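Local coordinates for protein putative mandelate racemase (Salmonella typhimurium, PDB 2O56) that is of unproven function but binds magnesium and, as a member of the enolase superfamily, probably acts as a hydro-lyase (dehydratase), at residues 235-249 with 261-274. Numbering follows the deposited sequence. Where two conformers were deposited one is given.
Sequences GRMIEELGIFYYEEP and VADKVNIPLAAGER. With MG (magnesium ion), chain I.
Glu247 and Glu273 meet at a magnesium ion at or just beyond the C-terminal ends of neighbouring parallel strands, a worked example of how the (beta/alpha)-barrel of the enolase superfamily assembles its metal site. Glu247 OE2 binds the ion at 2.2 Å and Glu273 OE1 at 2.3 Å, their carboxylate planes turned 57° apart; Glu221, ending the preceding strand, and two waters also bind it. Glu247, with CG anti to the backbone N (chi1 173°), reaches the metal on an extended chain, and Lys172 and Gln294 hold its OE1.

Backbone hydrogen bonds join the two strands. In this beta-alpha-beta unit, running through helix 255-264, Tyr246 N donates to Pro268 O, Ala270 N to Tyr246 O, and Glu248 N to Ala270 O at 2.7 Å.

Between strands and helices lies an apolar layer. Ile267 drives CD1 against Ile238 CG1 and sets CG2 3.7 Å from Tyr246 CB, while Leu269 CD2 lies at the edge of the Tyr246 ring, whose hydroxyl bonds to Ala231 O. On the face that carries Glu247, Ala270 CB touches Tyr245 CD1 at 3.4 Å.

Polar contacts flank this layer. Just past helix 255-264, the backbone N of Asn266 gives Glu239 OE2 a nearly straight bond (176°) of 2.8 Å, and water links that oxygen to Lys264 O. Near the metal, a side-on salt bridge joins Arg274 to Glu248. Arg274 NH1 also bonds to Phe86 O of a neighbouring subunit, whose ring makes a cation-pi contact. Arg274 NH2 meets Glu248 OE1 from above the carboxylate plane, and Arg274 NE reaches the syn lone pair of Glu248 OE2 at 3.1 Å.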
loop_
_atom_site.group_PDB
_atom_site.type_symbol
_atom_site.label_atom_id
_atom_site.label_comp_id
_atom_site.label_asym_id
_atom_site.label_seq_id
_atom_site.Cartn_x
_atom_site.Cartn_y
_atom_site.Cartn_z
ATOM N N GLY A 235 19.167 20.435 -4.633
ATOM C CA GLY A 235 19.802 19.134 -4.916
ATOM C C GLY A 235 19.919 18.844 -6.401
ATOM O O GLY A 235 20.949 18.330 -6.870
ATOM N N ARG A 236 18.871 19.188 -7.145
ATOM C CA ARG A 236 18.825 19.002 -8.599
ATOM C C ARG A 236 19.881 19.853 -9.310
ATOM O O ARG A 236 20.425 19.451 -10.328
ATOM C CB ARG A 236 17.445 19.370 -9.146
ATOM C CG ARG A 236 16.388 18.285 -8.980
ATOM C CD ARG A 236 15.132 18.629 -9.766
ATOM N NE ARG A 236 14.093 17.616 -9.611
ATOM C CZ ARG A 236 12.792 17.874 -9.513
ATOM N NH1 ARG A 236 12.341 19.127 -9.551
ATOM N NH2 ARG A 236 11.939 16.870 -9.370
ATOM N N MET A 237 20.143 21.038 -8.762
ATOM C CA MET A 237 21.184 21.951 -9.278
ATOM C C MET A 237 22.592 21.364 -9.106
ATOM O O MET A 237 23.436 21.484 -9.999
ATOM C CB MET A 237 21.119 23.295 -8.559
ATOM C CG MET A 237 19.899 24.146 -8.896
ATOM S SD MET A 237 19.975 25.797 -8.146
ATOM C CE MET A 237 21.418 26.421 -8.970
ATOM N N ILE A 238 22.828 20.712 -7.968
ATOM C CA ILE A 238 24.163 20.231 -7.607
ATOM C C ILE A 238 24.433 18.757 -7.963
ATOM O O ILE A 238 25.576 18.289 -7.864
ATOM C CB ILE A 238 24.529 20.539 -6.118
ATOM C CG1 ILE A 238 23.599 19.802 -5.136
ATOM C CG2 ILE A 238 24.503 22.035 -5.863
ATOM C CD1 ILE A 238 24.138 19.762 -3.731
ATOM N N GLU A 239 23.398 18.048 -8.413
ATOM C CA GLU A 239 23.541 16.661 -8.902
ATOM C C GLU A 239 24.774 16.389 -9.772
ATOM O O GLU A 239 25.473 15.401 -9.576
ATOM C CB GLU A 239 22.304 16.241 -9.694
ATOM C CG GLU A 239 21.287 15.533 -8.879
ATOM C CD GLU A 239 19.983 15.372 -9.615
ATOM O OE1 GLU A 239 19.951 15.561 -10.854
ATOM O OE2 GLU A 239 18.983 15.063 -8.944
ATOM N N GLU A 240 25.027 17.268 -10.737
ATOM C CA GLU A 240 26.103 17.068 -11.710
ATOM C C GLU A 240 27.500 17.276 -11.104
ATOM O O GLU A 240 28.504 16.943 -11.732
ATOM C CB GLU A 240 25.917 18.051 -12.879
ATOM C CG GLU A 240 26.324 19.494 -12.499
ATOM C CD GLU A 240 25.686 20.571 -13.354
ATOM O OE1 GLU A 240 24.573 20.357 -13.887
ATOM O OE2 GLU A 240 26.303 21.647 -13.480
ATOM N N LEU A 241 27.576 17.834 -9.899
ATOM C CA LEU A 241 28.867 18.082 -9.269
ATOM C C LEU A 241 29.490 16.846 -8.592
ATOM O O LEU A 241 30.613 16.918 -8.081
ATOM C CB LEU A 241 28.784 19.276 -8.301
ATOM C CG LEU A 241 28.273 20.603 -8.870
ATOM C CD1 LEU A 241 28.225 21.665 -7.792
ATOM C CD2 LEU A 241 29.140 21.082 -10.023
ATOM N N GLY A 242 28.783 15.717 -8.605
ATOM C CA GLY A 242 29.303 14.471 -8.039
ATOM C C GLY A 242 29.325 14.533 -6.514
ATOM O O GLY A 242 30.364 14.328 -5.893
ATOM N N ILE A 243 28.173 14.815 -5.914
ATOM C CA ILE A 243 28.031 14.980 -4.449
ATOM C C ILE A 243 28.018 13.632 -3.688
ATOM O O ILE A 243 27.280 12.704 -4.060
ATOM C CB ILE A 243 26.777 15.866 -4.146
ATOM C CG1 ILE A 243 26.917 17.206 -4.868
ATOM C CG2 ILE A 243 26.568 16.116 -2.634
ATOM C CD1 ILE A 243 28.097 18.072 -4.330
ATOM N N PHE A 244 28.849 13.528 -2.640
ATOM C CA PHE A 244 29.093 12.256 -1.906
ATOM C C PHE A 244 27.831 11.850 -1.132
ATOM O O PHE A 244 27.309 10.744 -1.291
ATOM C CB PHE A 244 30.222 12.468 -0.900
ATOM C CG PHE A 244 30.843 11.217 -0.377
ATOM C CD1 PHE A 244 31.281 10.214 -1.233
ATOM C CD2 PHE A 244 31.052 11.069 0.992
ATOM C CE1 PHE A 244 31.879 9.068 -0.719
ATOM C CE2 PHE A 244 31.660 9.923 1.513
ATOM C CZ PHE A 244 32.054 8.922 0.653
ATOM N N TYR A 245 27.365 12.753 -0.283
ATOM C CA TYR A 245 25.963 12.737 0.111
ATOM C C TYR A 245 25.411 14.104 0.467
ATOM O O TYR A 245 26.151 15.078 0.550
ATOM C CB TYR A 245 25.726 11.696 1.203
ATOM C CG TYR A 245 26.691 11.696 2.383
ATOM C CD1 TYR A 245 26.490 12.532 3.475
ATOM C CD2 TYR A 245 27.770 10.805 2.430
ATOM C CE1 TYR A 245 27.344 12.505 4.566
ATOM C CE2 TYR A 245 28.628 10.774 3.527
ATOM C CZ TYR A 245 28.413 11.633 4.578
ATOM O OH TYR A 245 29.246 11.601 5.670
ATOM N N TYR A 246 24.091 14.173 0.658
ATOM C CA TYR A 246 23.361 15.425 0.773
ATOM C C TYR A 246 22.736 15.399 2.168
ATOM O O TYR A 246 21.868 14.579 2.412
ATOM C CB TYR A 246 22.242 15.402 -0.273
ATOM C CG TYR A 246 21.492 16.708 -0.512
ATOM C CD1 TYR A 246 22.103 17.943 -0.309
ATOM C CD2 TYR A 246 20.164 16.691 -0.967
ATOM C CE1 TYR A 246 21.418 19.127 -0.549
ATOM C CE2 TYR A 246 19.464 17.882 -1.214
ATOM C CZ TYR A 246 20.096 19.089 -1.001
ATOM O OH TYR A 246 19.417 20.254 -1.230
ATOM N N GLU A 247 23.184 16.275 3.071
ATOM C CA GLU A 247 22.967 16.106 4.513
ATOM C C GLU A 247 21.837 16.993 5.046
ATOM O O GLU A 247 21.790 18.199 4.787
ATOM C CB GLU A 247 24.268 16.383 5.311
ATOM C CG GLU A 247 24.053 16.391 6.805
ATOM C CD GLU A 247 25.326 16.483 7.614
ATOM O OE1 GLU A 247 26.410 16.083 7.128
ATOM O OE2 GLU A 247 25.239 16.965 8.757
ATOM N N GLU A 248 20.925 16.386 5.798
ATOM C CA GLU A 248 19.784 17.096 6.363
ATOM C C GLU A 248 19.070 18.068 5.420
ATOM O O GLU A 248 18.901 19.242 5.764
ATOM C CB GLU A 248 20.225 17.850 7.632
ATOM C CG GLU A 248 20.482 16.943 8.830
ATOM C CD GLU A 248 20.283 17.656 10.142
ATOM O OE1 GLU A 248 21.043 18.601 10.400
ATOM O OE2 GLU A 248 19.370 17.277 10.914
ATOM N N PRO A 249 18.620 17.593 4.240
ATOM C CA PRO A 249 17.936 18.529 3.347
ATOM C C PRO A 249 16.650 19.086 3.995
ATOM O O PRO A 249 16.206 20.191 3.690
ATOM C CB PRO A 249 17.590 17.652 2.141
ATOM C CG PRO A 249 17.555 16.246 2.677
ATOM C CD PRO A 249 18.630 16.219 3.694
ATOM N N VAL A 261 12.277 14.146 -0.889
ATOM C CA VAL A 261 13.579 14.635 -1.364
ATOM C C VAL A 261 14.353 13.500 -2.058
ATOM O O VAL A 261 14.835 13.676 -3.165
ATOM C CB VAL A 261 14.420 15.327 -0.228
ATOM C CG1 VAL A 261 15.772 15.893 -0.781
ATOM C CG2 VAL A 261 13.635 16.481 0.377
ATOM N N ALA A 262 14.379 12.319 -1.435
ATOM C CA ALA A 262 15.055 11.135 -1.986
ATOM C C ALA A 262 14.537 10.783 -3.380
ATOM O O ALA A 262 15.322 10.458 -4.279
ATOM C CB ALA A 262 14.917 9.947 -1.047
ATOM N N ASP A 263 13.225 10.897 -3.563
ATOM C CA ASP A 263 12.580 10.581 -4.843
ATOM C C ASP A 263 13.001 11.533 -5.969
ATOM O O ASP A 263 13.134 11.119 -7.118
ATOM C CB ASP A 263 11.057 10.646 -4.696
ATOM C CG ASP A 263 10.490 9.482 -3.883
ATOM O OD1 ASP A 263 11.242 8.525 -3.610
ATOM O OD2 ASP A 263 9.287 9.523 -3.536
ATOM N N LYS A 264 13.191 12.806 -5.630
ATOM C CA LYS A 264 13.328 13.872 -6.633
ATOM C C LYS A 264 14.779 14.295 -6.829
ATOM O O LYS A 264 15.112 14.989 -7.798
ATOM C CB LYS A 264 12.471 15.081 -6.242
ATOM C CG LYS A 264 10.953 14.781 -6.017
ATOM C CD LYS A 264 10.364 13.935 -7.168
ATOM C CE LYS A 264 8.825 13.955 -7.177
ATOM N NZ LYS A 264 8.300 13.497 -8.506
ATOM N N VAL A 265 15.641 13.903 -5.894
ATOM C CA VAL A 265 17.070 14.273 -5.952
ATOM C C VAL A 265 17.888 12.998 -6.081
ATOM O O VAL A 265 17.725 12.077 -5.289
ATOM C CB VAL A 265 17.506 15.078 -4.695
ATOM C CG1 VAL A 265 19.027 15.329 -4.691
ATOM C CG2 VAL A 265 16.743 16.391 -4.595
ATOM N N ASN A 266 18.749 12.934 -7.092
ATOM C CA ASN A 266 19.585 11.740 -7.328
ATOM C C ASN A 266 20.967 11.866 -6.691
ATOM O O ASN A 266 21.978 11.701 -7.354
ATOM C CB ASN A 266 19.750 11.499 -8.844
ATOM C CG ASN A 266 18.428 11.242 -9.545
ATOM O OD1 ASN A 266 17.503 10.678 -8.970
ATOM N ND2 ASN A 266 18.337 11.664 -10.792
ATOM N N ILE A 267 20.992 12.199 -5.410
ATOM C CA ILE A 267 22.191 12.138 -4.557
ATOM C C ILE A 267 21.735 11.321 -3.333
ATOM O O ILE A 267 20.622 11.536 -2.883
ATOM C CB ILE A 267 22.503 13.549 -4.034
ATOM C CG1 ILE A 267 22.710 14.529 -5.210
ATOM C CG2 ILE A 267 23.730 13.549 -3.120
ATOM C CD1 ILE A 267 22.714 15.978 -4.786
ATOM N N PRO A 268 22.590 10.429 -2.790
ATOM C CA PRO A 268 22.304 9.778 -1.492
ATOM C C PRO A 268 22.071 10.753 -0.320
ATOM O O PRO A 268 22.859 11.677 -0.106
ATOM C CB PRO A 268 23.570 8.944 -1.230
ATOM C CG PRO A 268 24.196 8.716 -2.571
ATOM C CD PRO A 268 23.893 9.984 -3.350
ATOM N N LEU A 269 20.996 10.551 0.440
ATOM C CA LEU A 269 20.684 11.448 1.567
ATOM C C LEU A 269 21.332 10.993 2.873
ATOM O O LEU A 269 21.490 9.792 3.117
ATOM C CB LEU A 269 19.158 11.584 1.772
ATOM C CG LEU A 269 18.287 12.042 0.594
ATOM C CD1 LEU A 269 16.882 12.400 1.078
ATOM C CD2 LEU A 269 18.891 13.229 -0.117
ATOM N N ALA A 270 21.688 11.963 3.719
ATOM C CA ALA A 270 22.138 11.671 5.066
ATOM C C ALA A 270 21.374 12.502 6.072
ATOM O O ALA A 270 20.991 13.640 5.802
ATOM C CB ALA A 270 23.641 11.911 5.200
ATOM N N ALA A 271 21.128 11.919 7.241
ATOM C CA ALA A 271 20.529 12.657 8.333
ATOM C C ALA A 271 20.767 11.816 9.556
ATOM O O ALA A 271 21.117 10.638 9.433
ATOM C CB ALA A 271 19.024 12.843 8.110
ATOM N N GLY A 272 20.568 12.413 10.730
ATOM C CA GLY A 272 20.574 11.640 11.961
ATOM C C GLY A 272 20.933 12.417 13.219
ATOM O O GLY A 272 20.620 11.987 14.326
ATOM N N GLU A 273 21.568 13.576 13.074
ATOM C CA GLU A 273 21.911 14.351 14.272
ATOM C C GLU A 273 20.684 14.774 15.083
ATOM O O GLU A 273 20.776 14.986 16.300
ATOM C CB GLU A 273 22.813 15.545 13.946
ATOM C CG GLU A 273 22.196 16.623 13.084
ATOM C CD GLU A 273 23.249 17.545 12.515
ATOM O OE1 GLU A 273 23.741 17.273 11.400
ATOM O OE2 GLU A 273 23.611 18.533 13.182
ATOM N N ARG A 274 19.534 14.860 14.408
ATOM C CA ARG A 274 18.278 15.194 15.049
ATOM C C ARG A 274 17.209 14.115 14.975
ATOM O O ARG A 274 16.021 14.393 15.089
ATOM C CB ARG A 274 17.762 16.533 14.547
ATOM C CG ARG A 274 18.540 17.709 15.142
ATOM C CD ARG A 274 18.047 18.990 14.559
ATOM N NE ARG A 274 18.633 19.223 13.242
ATOM C CZ ARG A 274 18.602 20.393 12.623
ATOM N NH1 ARG A 274 17.998 21.421 13.205
ATOM N NH2 ARG A 274 19.167 20.534 11.435
HETATM MG MG MG I . 25.154 18.595 10.236
HETATM O O HOH W 1 16.752 14.782 -10.027
HETATM O O HOH W 2 18.836 14.835 11.442
HETATM O O HOH W 3 27.059 18.532 11.376
HETATM O O HOH W 4 23.016 19.353 9.428
#